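Local coordinates for THUMP domain-containing protein (PDB 1VBK) that probably binds ATP and RNA as a ThiI-like, THUMP domain-containing protein, although its precise cellular role has not been established, at residues I30-K42 with V53-R67. Residues are numbered along the deposited sequence; the frame is centred on the assembly and turned at random.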
loop_
_atom_site.group_PDB
_atom_site.type_symbol
_atom_site.label_atom_id
_atom_site.label_comp_id
_atom_site.label_asym_id
_atom_site.label_seq_id
_atom_site.Cartn_x
_atom_site.Cartn_y
_atom_site.Cartn_z
ATOM N N ILE A 30 3.385 -9.987 19.111
ATOM C CA ILE A 30 3.798 -10.536 20.398
ATOM C C ILE A 30 3.984 -12.049 20.254
ATOM O O ILE A 30 4.950 -12.618 20.764
ATOM C CB ILE A 30 2.744 -10.212 21.489
ATOM C CG1 ILE A 30 2.836 -8.718 21.845
ATOM C CG2 ILE A 30 2.951 -11.100 22.722
ATOM C CD1 ILE A 30 1.742 -8.218 22.762
ATOM N N ARG A 31 3.059 -12.701 19.554
ATOM C CA ARG A 31 3.161 -14.143 19.338
ATOM C C ARG A 31 4.433 -14.464 18.550
ATOM O O ARG A 31 5.182 -15.376 18.903
ATOM C CB ARG A 31 1.948 -14.661 18.562
ATOM C CG ARG A 31 2.025 -16.149 18.239
ATOM C CD ARG A 31 0.880 -16.582 17.338
ATOM N NE ARG A 31 0.845 -15.800 16.105
ATOM C CZ ARG A 31 1.755 -15.877 15.140
ATOM N NH1 ARG A 31 2.786 -16.708 15.252
ATOM N NH2 ARG A 31 1.642 -15.109 14.064
ATOM N N GLU A 32 4.663 -13.712 17.478
ATOM C CA GLU A 32 5.840 -13.910 16.640
ATOM C C GLU A 32 7.125 -13.766 17.445
ATOM O O GLU A 32 8.059 -14.549 17.277
ATOM C CB GLU A 32 5.846 -12.908 15.485
ATOM C CG GLU A 32 4.905 -13.260 14.351
ATOM C CD GLU A 32 5.381 -14.469 13.568
ATOM O OE1 GLU A 32 6.514 -14.421 13.038
ATOM O OE2 GLU A 32 4.629 -15.464 13.483
ATOM N N ALA A 33 7.165 -12.768 18.324
ATOM C CA ALA A 33 8.340 -12.527 19.155
ATOM C C ALA A 33 8.629 -13.676 20.116
ATOM O O ALA A 33 9.763 -14.149 20.207
ATOM C CB ALA A 33 8.168 -11.238 19.937
ATOM N N LEU A 34 7.606 -14.120 20.840
ATOM C CA LEU A 34 7.774 -15.209 21.796
ATOM C C LEU A 34 8.137 -16.528 21.108
ATOM O O LEU A 34 8.998 -17.272 21.587
ATOM C CB LEU A 34 6.499 -15.375 22.633
ATOM C CG LEU A 34 6.157 -14.170 23.529
ATOM C CD1 LEU A 34 4.839 -14.414 24.248
ATOM C CD2 LEU A 34 7.266 -13.946 24.538
ATOM N N VAL A 35 7.488 -16.815 19.985
ATOM C CA VAL A 35 7.771 -18.046 19.254
ATOM C C VAL A 35 9.198 -18.015 18.709
ATOM O O VAL A 35 9.932 -18.995 18.818
ATOM C CB VAL A 35 6.762 -18.251 18.095
ATOM C CG1 VAL A 35 7.156 -19.464 17.258
ATOM C CG2 VAL A 35 5.364 -18.457 18.665
ATOM N N THR A 36 9.592 -16.884 18.134
ATOM C CA THR A 36 10.933 -16.735 17.585
ATOM C C THR A 36 12.002 -16.933 18.661
ATOM O O THR A 36 13.019 -17.580 18.419
ATOM C CB THR A 36 11.118 -15.340 16.941
ATOM O OG1 THR A 36 10.195 -15.190 15.858
ATOM C CG2 THR A 36 12.531 -15.176 16.413
ATOM N N GLU A 37 11.762 -16.388 19.851
ATOM C CA GLU A 37 12.716 -16.507 20.951
ATOM C C GLU A 37 12.490 -17.773 21.776
ATOM O O GLU A 37 13.133 -17.983 22.803
ATOM C CB GLU A 37 12.620 -15.283 21.866
ATOM C CG GLU A 37 12.919 -13.952 21.191
ATOM C CD GLU A 37 14.336 -13.864 20.661
ATOM O OE1 GLU A 37 15.281 -14.109 21.442
ATOM O OE2 GLU A 37 14.507 -13.542 19.465
ATOM N N GLU A 38 11.573 -18.615 21.321
ATOM C CA GLU A 38 11.240 -19.859 22.005
ATOM C C GLU A 38 10.833 -19.673 23.465
ATOM O O GLU A 38 11.276 -20.416 24.346
ATOM C CB GLU A 38 12.402 -20.859 21.916
ATOM C CG GLU A 38 12.790 -21.216 20.490
ATOM C CD GLU A 38 13.590 -22.505 20.391
ATOM O OE1 GLU A 38 14.370 -22.815 21.317
ATOM O OE2 GLU A 38 13.448 -23.205 19.369
ATOM N N VAL A 39 9.995 -18.674 23.721
ATOM C CA VAL A 39 9.500 -18.435 25.070
ATOM C C VAL A 39 8.129 -19.100 25.146
ATOM O O VAL A 39 7.216 -18.745 24.401
ATOM C CB VAL A 39 9.336 -16.929 25.376
ATOM C CG1 VAL A 39 8.805 -16.748 26.791
ATOM C CG2 VAL A 39 10.667 -16.212 25.220
ATOM N N PRO A 40 7.969 -20.078 26.045
ATOM C CA PRO A 40 6.693 -20.782 26.197
ATOM C C PRO A 40 5.602 -19.859 26.738
ATOM O O PRO A 40 5.884 -18.947 27.508
ATOM C CB PRO A 40 7.025 -21.900 27.192
ATOM C CG PRO A 40 8.520 -22.048 27.093
ATOM C CD PRO A 40 8.976 -20.623 26.967
ATOM N N TYR A 41 4.363 -20.100 26.321
ATOM C CA TYR A 41 3.215 -19.326 26.777
ATOM C C TYR A 41 1.964 -20.148 26.499
ATOM O O TYR A 41 1.921 -20.916 25.535
ATOM C CB TYR A 41 3.147 -17.972 26.058
ATOM C CG TYR A 41 2.754 -18.043 24.606
ATOM C CD1 TYR A 41 1.413 -18.026 24.225
ATOM C CD2 TYR A 41 3.721 -18.124 23.609
ATOM C CE1 TYR A 41 1.046 -18.084 22.888
ATOM C CE2 TYR A 41 3.364 -18.185 22.268
ATOM C CZ TYR A 41 2.029 -18.163 21.917
ATOM O OH TYR A 41 1.674 -18.219 20.592
ATOM N N LYS A 42 0.955 -19.992 27.348
ATOM C CA LYS A 42 -0.292 -20.733 27.223
ATOM C C LYS A 42 -1.327 -20.018 26.368
ATOM O O LYS A 42 -1.967 -20.635 25.515
ATOM C CB LYS A 42 -0.892 -20.985 28.608
ATOM C CG LYS A 42 -0.002 -21.757 29.568
ATOM C CD LYS A 42 -0.567 -21.676 30.982
ATOM C CE LYS A 42 0.232 -22.518 31.966
ATOM N NZ LYS A 42 0.106 -23.976 31.682
ATOM N N VAL A 53 -0.637 -12.081 28.644
ATOM C CA VAL A 53 0.076 -13.231 28.115
ATOM C C VAL A 53 0.165 -14.228 29.264
ATOM O O VAL A 53 0.865 -13.976 30.238
ATOM C CB VAL A 53 1.520 -12.875 27.680
ATOM C CG1 VAL A 53 2.236 -14.124 27.183
ATOM C CG2 VAL A 53 1.495 -11.820 26.600
ATOM N N LYS A 54 -0.568 -15.335 29.182
ATOM C CA LYS A 54 -0.490 -16.341 30.237
ATOM C C LYS A 54 0.738 -17.189 29.937
ATOM O O LYS A 54 0.811 -17.825 28.881
ATOM C CB LYS A 54 -1.739 -17.233 30.255
ATOM C CG LYS A 54 -2.964 -16.618 30.916
ATOM C CD LYS A 54 -4.119 -17.617 30.897
ATOM C CE LYS A 54 -5.352 -17.082 31.599
ATOM N NZ LYS A 54 -6.519 -17.994 31.418
ATOM N N THR A 55 1.696 -17.193 30.861
ATOM C CA THR A 55 2.933 -17.951 30.690
ATOM C C THR A 55 3.662 -18.227 32.002
ATOM O O THR A 55 3.622 -17.418 32.931
ATOM C CB THR A 55 3.914 -17.208 29.770
ATOM O OG1 THR A 55 5.172 -17.895 29.762
ATOM C CG2 THR A 55 4.131 -15.774 30.265
ATOM N N ASN A 56 4.341 -19.370 32.070
ATOM C CA ASN A 56 5.093 -19.721 33.264
ATOM C C ASN A 56 6.526 -19.203 33.173
ATOM O O ASN A 56 7.348 -19.485 34.039
ATOM C CB ASN A 56 5.082 -21.239 33.493
ATOM C CG ASN A 56 3.720 -21.752 33.927
ATOM O OD1 ASN A 56 3.072 -21.162 34.792
ATOM N ND2 ASN A 56 3.284 -22.858 33.336
ATOM N N SER A 57 6.814 -18.449 32.114
ATOM C CA SER A 57 8.130 -17.838 31.912
ATOM C C SER A 57 7.882 -16.337 31.710
ATOM O O SER A 57 8.319 -15.753 30.718
ATOM C CB SER A 57 8.812 -18.413 30.663
ATOM O OG SER A 57 8.996 -19.816 30.769
ATOM N N PRO A 58 7.196 -15.692 32.669
ATOM C CA PRO A 58 6.880 -14.259 32.589
ATOM C C PRO A 58 8.060 -13.297 32.498
ATOM O O PRO A 58 8.027 -12.335 31.732
ATOM C CB PRO A 58 6.023 -14.029 33.835
ATOM C CG PRO A 58 6.628 -14.968 34.820
ATOM C CD PRO A 58 6.839 -16.230 33.995
ATOM N N LYS A 59 9.101 -13.545 33.281
ATOM C CA LYS A 59 10.274 -12.677 33.262
ATOM C C LYS A 59 10.936 -12.733 31.880
ATOM O O LYS A 59 11.314 -11.706 31.309
ATOM C CB LYS A 59 11.257 -13.123 34.347
ATOM C CG LYS A 59 12.097 -12.009 34.949
ATOM C CD LYS A 59 13.099 -11.435 33.961
ATOM C CE LYS A 59 14.015 -10.427 34.649
ATOM N NZ LYS A 59 15.079 -9.916 33.737
ATOM N N GLU A 60 11.053 -13.937 31.335
ATOM C CA GLU A 60 11.665 -14.119 30.026
ATOM C C GLU A 60 10.813 -13.495 28.926
ATOM O O GLU A 60 11.335 -12.892 27.992
ATOM C CB GLU A 60 11.854 -15.607 29.728
ATOM C CG GLU A 60 12.784 -15.874 28.559
ATOM C CD GLU A 60 13.000 -17.354 28.319
ATOM O OE1 GLU A 60 13.100 -18.105 29.313
ATOM O OE2 GLU A 60 13.083 -17.763 27.141
ATOM N N ALA A 61 9.501 -13.660 29.029
ATOM C CA ALA A 61 8.589 -13.097 28.038
ATOM C C ALA A 61 8.671 -11.572 28.077
ATOM O O ALA A 61 8.776 -10.914 27.045
ATOM C CB ALA A 61 7.163 -13.548 28.325
ATOM N N ALA A 62 8.624 -11.013 29.282
ATOM C CA ALA A 62 8.682 -9.565 29.444
ATOM C C ALA A 62 9.933 -8.958 28.810
ATOM O O ALA A 62 9.864 -7.909 28.165
ATOM C CB ALA A 62 8.612 -9.206 30.929
ATOM N N ASN A 63 11.073 -9.617 28.984
ATOM C CA ASN A 63 12.322 -9.114 28.426
ATOM C C ASN A 63 12.339 -9.114 26.901
ATOM O O ASN A 63 13.016 -8.293 26.291
ATOM C CB ASN A 63 13.507 -9.911 28.973
ATOM C CG ASN A 63 13.857 -9.523 30.399
ATOM O OD1 ASN A 63 14.700 -10.154 31.038
ATOM N ND2 ASN A 63 13.215 -8.470 30.901
ATOM N N VAL A 64 11.603 -10.037 26.289
ATOM C CA VAL A 64 11.522 -10.099 24.831
ATOM C C VAL A 64 10.553 -9.018 24.348
ATOM O O VAL A 64 10.846 -8.274 23.415
ATOM C CB VAL A 64 10.975 -11.466 24.348
ATOM C CG1 VAL A 64 10.600 -11.391 22.873
ATOM C CG2 VAL A 64 12.017 -12.559 24.580
ATOM N N LEU A 65 9.400 -8.935 25.005
ATOM C CA LEU A 65 8.369 -7.978 24.628
ATOM C C LEU A 65 8.798 -6.516 24.690
ATOM O O LEU A 65 8.149 -5.652 24.099
ATOM C CB LEU A 65 7.107 -8.212 25.468
ATOM C CG LEU A 65 6.506 -9.605 25.225
ATOM C CD1 LEU A 65 5.141 -9.708 25.883
ATOM C CD2 LEU A 65 6.383 -9.862 23.722
ATOM N N VAL A 66 9.880 -6.233 25.403
ATOM C CA VAL A 66 10.381 -4.864 25.469
ATOM C C VAL A 66 10.722 -4.393 24.053
ATOM O O VAL A 66 10.671 -3.200 23.756
ATOM C CB VAL A 66 11.671 -4.766 26.337
ATOM C CG1 VAL A 66 12.275 -3.374 26.219
ATOM C CG2 VAL A 66 11.348 -5.062 27.789
ATOM N N ARG A 67 11.062 -5.335 23.177
ATOM C CA ARG A 67 11.437 -4.988 21.805
ATOM C C ARG A 67 10.288 -4.934 20.803
ATOM O O ARG A 67 10.518 -4.804 19.595
ATOM C CB ARG A 67 12.510 -5.956 21.294
ATOM C CG ARG A 67 13.809 -5.919 22.103
ATOM C CD ARG A 67 14.934 -6.638 21.370
ATOM N NE ARG A 67 14.606 -8.032 21.075
ATOM C CZ ARG A 67 14.662 -9.022 21.961
ATOM N NH1 ARG A 67 14.339 -10.256 21.598
ATOM N NH2 ARG A 67 15.057 -8.785 23.203
#
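Leu-34 sits at the apolar centre, its two methyls serving different neighbours: CD2 rests on CB of Ala-61, 3.8 Å away, while CD1 meets CG1 of Val-53 tip to tip. On the flank nearer the sheet, Ile-30 and Leu-65 cross at about a right angle, with CG2 of Ile-30 3.8 Å from CD2 of Leu-65. CB of Ala-33 lies against CG1 of Val-64, where the axes of helices 30-36 and 58-65 approach to 9.7 Å, their directions 118° apart. A Schellman motif, with Glu-38 at positive phi, ends the first helix and turns the chain back over the second. Val-39 follows, its CG1 anti to the backbone N (chi1 179°) and laid against Ala-61, its CG2 meeting CG2 of Val-64 head-on. Farther out, the bent chain of Glu-37 passes over Val-64, and its OE2 forms a long salt bridge to NH1 of Arg-67 (3.9 Å); the guanidinium of Arg-67 is also hydrogen-bonded to Arg-229 O and Tyr-232 OH. At the other edge the hydroxyl of Thr-55 works twice: OG1 donates to O of Pro-40 at 2.6 Å, tilted 28° from the carbonyl plane, and accepts from N of Ser-57 at 2.9 Å, closing an ST turn just ahead of helix 58-65. A valine here would probably leave the Pro-40 carbonyl without this donor and the turn without its closing bond. Beside it, Lys-42 N bonds Lys-54 O at 2.7 Å, tying the incoming chain to strand 50-54. Together these contacts pack both helices on one face of strands 43-47, 50-54, 3-8 and 71-81, paired antiparallel in that order: the beta-alpha-beta-beta-alpha-beta ferredoxin-like fold of ThiI proteins.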